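Local coordinates for fat acid-binding protein (Eubacterium ventriosum, PDB 3NYI) that probably binds lipids as a member of the DegV family, and was crystallised with a stearic acid molecule bound, at residues Leu216-Ser219 with Val220-Val223; Leu146-Glu149 with Gln150-Lys154. All coordinates share one frame; numbering follows the deposited sequence.

Contact 1: Leu216-Ser219 with Val220-Val223; sequences LKNS and VLQV
Q222 turns back beside the N218 carbonyl because CG stands anti to its own carbonyl carbon (chi1 -74°), which puts CG 3.5 Å from N218 O. The bend at chi2, -51°, then turns the amide back so that NE2 reaches a water that bridges to the same carbonyl. The water accepts from Q222 NE2 at 2.8 Å and donates to N218 O at 2.7 Å. Q222 N donates to N218 O as well, at 3.0 Å, with an angle of 148° at the hydrogen. One carbonyl oxygen is therefore held twice, once by the helix and once by solvent.

V220 and V223 share a rotamer, with CG1 anti to the backbone N. CG2 is then left beside the N, over the carbonyl one turn back. V220 CG2 lies 3.5 Å from L216 O. V223 CG2 lies 3.4 Å from S219 O. Both carbonyls also accept the backbone N-H of the same valine, the first from V220 N at 2.9 Å. L221 N donates to K217 O in the same i to i+4 pattern, and L221 CG rests against that oxygen at 3.6 Å.

Helix 213-231 is amphipathic here. V220 packs on F165 and T167 of strand 163-167 and on L287, and L221 packs on V256 and T259 of helix 246-260. K217 NZ reaches out of the segment to a salt bridge with E248.

Chemically, the contact is two turns of helix held by main-chain bonds, with methyl groups placed against the accepting carbonyls. On the buried side these groups probably help screen the bonds from water. On the side of N218 and Q222, solvent adds a second bond to the N218 carbonyl.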
ATOM      1  N   LEU A 216      -6.299  -5.733 -20.470  1.00 28.12           N
ATOM      2  CA  LEU A 216      -5.909  -4.719 -19.497  1.00 27.20           C
ATOM      3  C   LEU A 216      -4.697  -5.175 -18.698  1.00 28.51           C
ATOM      4  O   LEU A 216      -3.801  -4.384 -18.440  1.00 29.08           O
ATOM      5  CB  LEU A 216      -7.070  -4.379 -18.553  1.00 25.93           C
ATOM      6  CG  LEU A 216      -8.134  -3.449 -19.137  1.00 31.20           C
ATOM      7  CD1 LEU A 216      -9.498  -3.692 -18.476  1.00 32.20           C
ATOM      8  CD2 LEU A 216      -7.712  -1.988 -19.001  1.00 33.75           C
ATOM      9  N   LYS A 217      -4.669  -6.448 -18.303  1.00 29.75           N
ATOM     10  CA  LYS A 217      -3.527  -6.959 -17.550  1.00 28.73           C
ATOM     11  C   LYS A 217      -2.277  -6.955 -18.428  1.00 29.21           C
ATOM     12  O   LYS A 217      -1.172  -6.701 -17.947  1.00 30.17           O
ATOM     13  CB  LYS A 217      -3.797  -8.358 -16.987  1.00 30.35           C
ATOM     14  CG  LYS A 217      -4.872  -8.384 -15.904  1.00 32.42           C
ATOM     15  CD  LYS A 217      -5.084  -9.777 -15.322  1.00 34.22           C
ATOM     16  CE  LYS A 217      -5.675 -10.750 -16.341  1.00 35.71           C
ATOM     17  NZ  LYS A 217      -6.053 -12.037 -15.696  1.00 38.36           N
ATOM     18  N   ASN A 218      -2.443  -7.218 -19.715  1.00 29.99           N
ATOM     19  CA  ASN A 218      -1.299  -7.129 -20.617  1.00 35.54           C
ATOM     20  C   ASN A 218      -0.793  -5.695 -20.745  1.00 34.56           C
ATOM     21  O   ASN A 218       0.405  -5.463 -20.843  1.00 32.25           O
ATOM     22  CB  ASN A 218      -1.624  -7.730 -21.984  1.00 39.77           C
ATOM     23  CG  ASN A 218      -1.691  -9.245 -21.947  1.00 44.78           C
ATOM     24  OD1 ASN A 218      -1.031  -9.886 -21.129  1.00 52.11           O
ATOM     25  ND2 ASN A 218      -2.494  -9.822 -22.825  1.00 49.14           N
ATOM     26  N   SER A 219      -1.707  -4.730 -20.726  1.00 32.07           N
ATOM     27  CA  SER A 219      -1.307  -3.328 -20.805  1.00 32.47           C
ATOM     28  C   SER A 219      -0.594  -2.887 -19.538  1.00 38.14           C
ATOM     29  O   SER A 219       0.376  -2.130 -19.616  1.00 32.30           O
ATOM     30  CB  SER A 219      -2.507  -2.418 -21.056  1.00 34.76           C
ATOM     31  OG  SER A 219      -3.102  -2.719 -22.300  1.00 40.17           O
ATOM     32  N   VAL A 220      -1.090  -3.333 -18.379  1.00 28.06           N
ATOM     33  CA  VAL A 220      -0.386  -3.096 -17.119  1.00 27.37           C
ATOM     34  C   VAL A 220       1.076  -3.527 -17.242  1.00 26.49           C
ATOM     35  O   VAL A 220       1.978  -2.775 -16.878  1.00 26.74           O
ATOM     36  CB  VAL A 220      -1.051  -3.816 -15.921  1.00 22.79           C
ATOM     37  CG1 VAL A 220      -0.113  -3.837 -14.710  1.00 27.88           C
ATOM     38  CG2 VAL A 220      -2.365  -3.132 -15.548  1.00 22.98           C
ATOM     39  N   LEU A 221       1.301  -4.736 -17.757  1.00 29.21           N
ATOM     40  CA  LEU A 221       2.655  -5.275 -17.903  1.00 28.07           C
ATOM     41  C   LEU A 221       3.499  -4.450 -18.871  1.00 29.19           C
ATOM     42  O   LEU A 221       4.690  -4.233 -18.643  1.00 28.09           O
ATOM     43  CB  LEU A 221       2.627  -6.733 -18.367  1.00 28.74           C
ATOM     44  CG  LEU A 221       2.211  -7.787 -17.337  1.00 37.85           C
ATOM     45  CD1 LEU A 221       2.019  -9.137 -18.004  1.00 48.08           C
ATOM     46  CD2 LEU A 221       3.239  -7.882 -16.225  1.00 40.42           C
ATOM     47  N   GLN A 222       2.889  -3.980 -19.948  1.00 26.74           N
ATOM     48  CA  GLN A 222       3.651  -3.197 -20.916  1.00 31.11           C
ATOM     49  C   GLN A 222       4.060  -1.844 -20.339  1.00 33.34           C
ATOM     50  O   GLN A 222       5.173  -1.374 -20.573  1.00 25.17           O
ATOM     51  CB  GLN A 222       2.893  -3.052 -22.239  1.00 33.68           C
ATOM     52  CG  GLN A 222       2.898  -4.330 -23.047  1.00 43.67           C
ATOM     53  CD  GLN A 222       4.303  -4.908 -23.209  1.00 51.39           C
ATOM     54  OE1 GLN A 222       5.213  -4.242 -23.715  1.00 55.74           O
ATOM     55  NE2 GLN A 222       4.485  -6.149 -22.772  1.00 42.83           N
ATOM     56  N   VAL A 223       3.174  -1.223 -19.563  1.00 28.51           N
ATOM     57  CA  VAL A 223       3.526   0.031 -18.915  1.00 24.24           C
ATOM     58  C   VAL A 223       4.649  -0.170 -17.878  1.00 26.01           C
ATOM     59  O   VAL A 223       5.563   0.658 -17.751  1.00 23.47           O
ATOM     60  CB  VAL A 223       2.299   0.680 -18.227  1.00 26.67           C
ATOM     61  CG1 VAL A 223       2.745   1.856 -17.410  1.00 33.84           C
ATOM     62  CG2 VAL A 223       1.288   1.120 -19.272  1.00 35.61           C
TER
HETATM   63  O   HOH W   1       2.055  -7.289 -22.032  1.00 37.56           O

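Contact 2: Leu146-Glu149 with Gln150-Lys154; sequences LSFE and QAMSK
A capping box formed by S147 and Q150 starts helix 148-161. S147 is the N-cap. Its OG accepts from Q150 N at 3.0 Å, with an angle of 164° at the hydrogen. Q150 returns the bond through its side chain, where OE1 takes the N-H of S147 at 2.8 Å. The S147 hydroxyl sits between its backbone N and carbonyl carbon, chi1 71°, which turns OG toward the first turn of the helix. The two bonds satisfy one N-H on each side of the helix start. The bond to OE1 also helps fix the turn of the Q150 amide.

L146 lies just before the cap and folds back over the first turns. Its CD2 meets K154 CE at 3.9 Å, the two side chains crossing at about a right angle.

On another side of the turn F148 and M152, a selenomethionine, run side by side and point the same way. M152 CG stands over one face of the F148 ring, 3.6 Å from the centroid, and makes a CH-pi contact. SE lies obliquely at 4.4 Å from the same centroid, a Met-aromatic contact. M152 N also donates to F148 O at 2.9 Å. An alanine in place of F148 would probably leave M152 CG and SE without the ring they pack on, and the M152 side chain freer to turn.

The helix start rests on helix 128-143, where L146 and K154 touch M141, and F148 and A151 touch F138. The F148 ring also meets the ring of Y5, the two planes being nearly parallel. Toward strand 119-123, F148 touches C120 and M152 touches I122.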
ATOM      1  N   LEU A 146      22.860  -0.829   8.541  1.00 36.38           N
ATOM      2  CA  LEU A 146      22.857   0.621   8.367  1.00 36.26           C
ATOM      3  C   LEU A 146      22.272   1.273   9.608  1.00 43.59           C
ATOM      4  O   LEU A 146      21.377   0.714  10.237  1.00 38.70           O
ATOM      5  CB  LEU A 146      22.016   1.028   7.152  1.00 41.74           C
ATOM      6  CG  LEU A 146      22.723   1.078   5.798  1.00 44.61           C
ATOM      7  CD1 LEU A 146      23.177  -0.306   5.375  1.00 41.09           C
ATOM      8  CD2 LEU A 146      21.806   1.690   4.752  1.00 38.66           C
ATOM      9  N   SER A 147      22.770   2.459   9.951  1.00 48.54           N
ATOM     10  CA  SER A 147      22.193   3.251  11.036  1.00 41.49           C
ATOM     11  C   SER A 147      20.888   3.890  10.579  1.00 41.82           C
ATOM     12  O   SER A 147      20.635   4.000   9.379  1.00 33.36           O
ATOM     13  CB  SER A 147      23.144   4.370  11.423  1.00 46.56           C
ATOM     14  OG  SER A 147      23.172   5.347  10.401  1.00 44.28           O
ATOM     15  N   PHE A 148      20.070   4.344  11.530  1.00 38.95           N
ATOM     16  CA  PHE A 148      18.847   5.043  11.168  1.00 39.66           C
ATOM     17  C   PHE A 148      19.141   6.208  10.223  1.00 39.42           C
ATOM     18  O   PHE A 148      18.433   6.415   9.243  1.00 35.28           O
ATOM     19  CB  PHE A 148      18.099   5.536  12.412  1.00 38.66           C
ATOM     20  CG  PHE A 148      16.832   6.284  12.098  1.00 42.63           C
ATOM     21  CD1 PHE A 148      15.701   5.607  11.681  1.00 44.32           C
ATOM     22  CD2 PHE A 148      16.777   7.665  12.210  1.00 43.25           C
ATOM     23  CE1 PHE A 148      14.541   6.291  11.376  1.00 45.66           C
ATOM     24  CE2 PHE A 148      15.619   8.352  11.910  1.00 41.95           C
ATOM     25  CZ  PHE A 148      14.499   7.665  11.497  1.00 41.55           C
ATOM     26  N   GLU A 149      20.193   6.964  10.515  1.00 41.77           N
ATOM     27  CA  GLU A 149      20.539   8.117   9.687  1.00 47.41           C
ATOM     28  C   GLU A 149      20.904   7.717   8.259  1.00 41.19           C
ATOM     29  O   GLU A 149      20.492   8.370   7.301  1.00 40.33           O
ATOM     30  CB  GLU A 149      21.679   8.924  10.317  1.00 50.25           C
ATOM     31  CG  GLU A 149      21.240   9.806  11.481  1.00 59.92           C
ATOM     32  CD  GLU A 149      20.881   9.012  12.726  1.00 65.51           C
ATOM     33  OE1 GLU A 149      21.417   7.891  12.903  1.00 59.26           O
ATOM     34  OE2 GLU A 149      20.064   9.516  13.533  1.00 69.38           O
ATOM     35  N   GLN A 150      21.678   6.647   8.123  1.00 33.34           N
ATOM     36  CA  GLN A 150      22.067   6.166   6.800  1.00 36.99           C
ATOM     37  C   GLN A 150      20.843   5.739   5.994  1.00 36.99           C
ATOM     38  O   GLN A 150      20.779   5.955   4.784  1.00 33.28           O
ATOM     39  CB  GLN A 150      23.057   5.011   6.913  1.00 43.72           C
ATOM     40  CG  GLN A 150      24.353   5.390   7.611  1.00 49.97           C
ATOM     41  CD  GLN A 150      25.277   4.208   7.802  1.00 57.61           C
ATOM     42  OE1 GLN A 150      24.860   3.144   8.260  1.00 48.46           O
ATOM     43  NE2 GLN A 150      26.547   4.388   7.449  1.00 67.70           N
ATOM     44  N   ALA A 151      19.872   5.130   6.670  1.00 35.15           N
ATOM     45  CA  ALA A 151      18.677   4.651   5.991  1.00 33.91           C
ATOM     46  C   ALA A 151      17.822   5.834   5.553  1.00 30.99           C
ATOM     47  O   ALA A 151      17.278   5.851   4.449  1.00 28.51           O
ATOM     48  CB  ALA A 151      17.878   3.712   6.900  1.00 38.17           C
HETATM   49  N   MSE A 152      17.701   6.829   6.425  1.00 32.62           N
HETATM   50  CA  MSE A 152      16.874   7.987   6.121  1.00 36.41           C
HETATM   51  C   MSE A 152      17.446   8.771   4.945  1.00 32.34           C
HETATM   52  O   MSE A 152      16.701   9.370   4.183  1.00 33.45           O
HETATM   53  CB  MSE A 152      16.709   8.889   7.350  1.00 37.86           C
HETATM   54  CG  MSE A 152      15.853   8.274   8.454  1.00 36.32           C
HETATM   55 SE   MSE A 152      14.030   7.889   7.844  0.69 41.10          SE
HETATM   56  CE  MSE A 152      13.624   9.680   7.213  1.00 38.29           C
ATOM     57  N   SER A 153      18.764   8.754   4.785  1.00 36.33           N
ATOM     58  CA  SER A 153      19.392   9.448   3.661  1.00 41.35           C
ATOM     59  C   SER A 153      19.078   8.794   2.312  1.00 38.14           C
ATOM     60  O   SER A 153      19.388   9.353   1.257  1.00 44.46           O
ATOM     61  CB  SER A 153      20.913   9.524   3.845  1.00 38.09           C
ATOM     62  OG  SER A 153      21.526   8.300   3.476  1.00 41.12           O
ATOM     63  N   LYS A 154      18.493   7.603   2.338  1.00 30.67           N
ATOM     64  CA  LYS A 154      18.103   6.931   1.092  1.00 30.70           C
ATOM     65  C   LYS A 154      16.600   6.963   0.867  1.00 30.73           C
ATOM     66  O   LYS A 154      16.112   6.622  -0.218  1.00 26.65           O
ATOM     67  CB  LYS A 154      18.603   5.491   1.071  1.00 31.32           C
ATOM     68  CG  LYS A 154      20.121   5.394   1.242  1.00 36.25           C
ATOM     69  CD  LYS A 154      20.603   3.961   1.171  1.00 43.96           C
ATOM     70  CE  LYS A 154      22.083   3.866   1.544  1.00 46.47           C
ATOM     71  NZ  LYS A 154      22.922   4.778   0.715  1.00 48.47           N
TER

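Contacts 1 and 2 are separate places on one chain. Their centres are 35 Å apart and their nearest atoms about 21 Å apart, so they do not touch. Contact 2 comes first in sequence and lies at the start of helix 148-161, beside strand 119-123 of one mixed sheet. Contact 1 lies within helix 213-231, against strands 163-167 and 194-200 of the other. Strand 163-167, which follows helix 148-161 in the chain, is thus one of the strands that helix 213-231 packs on. Contact 1 is near the bound stearic acid, with the V220 side chain about 8 Å from it, too far for direct contact.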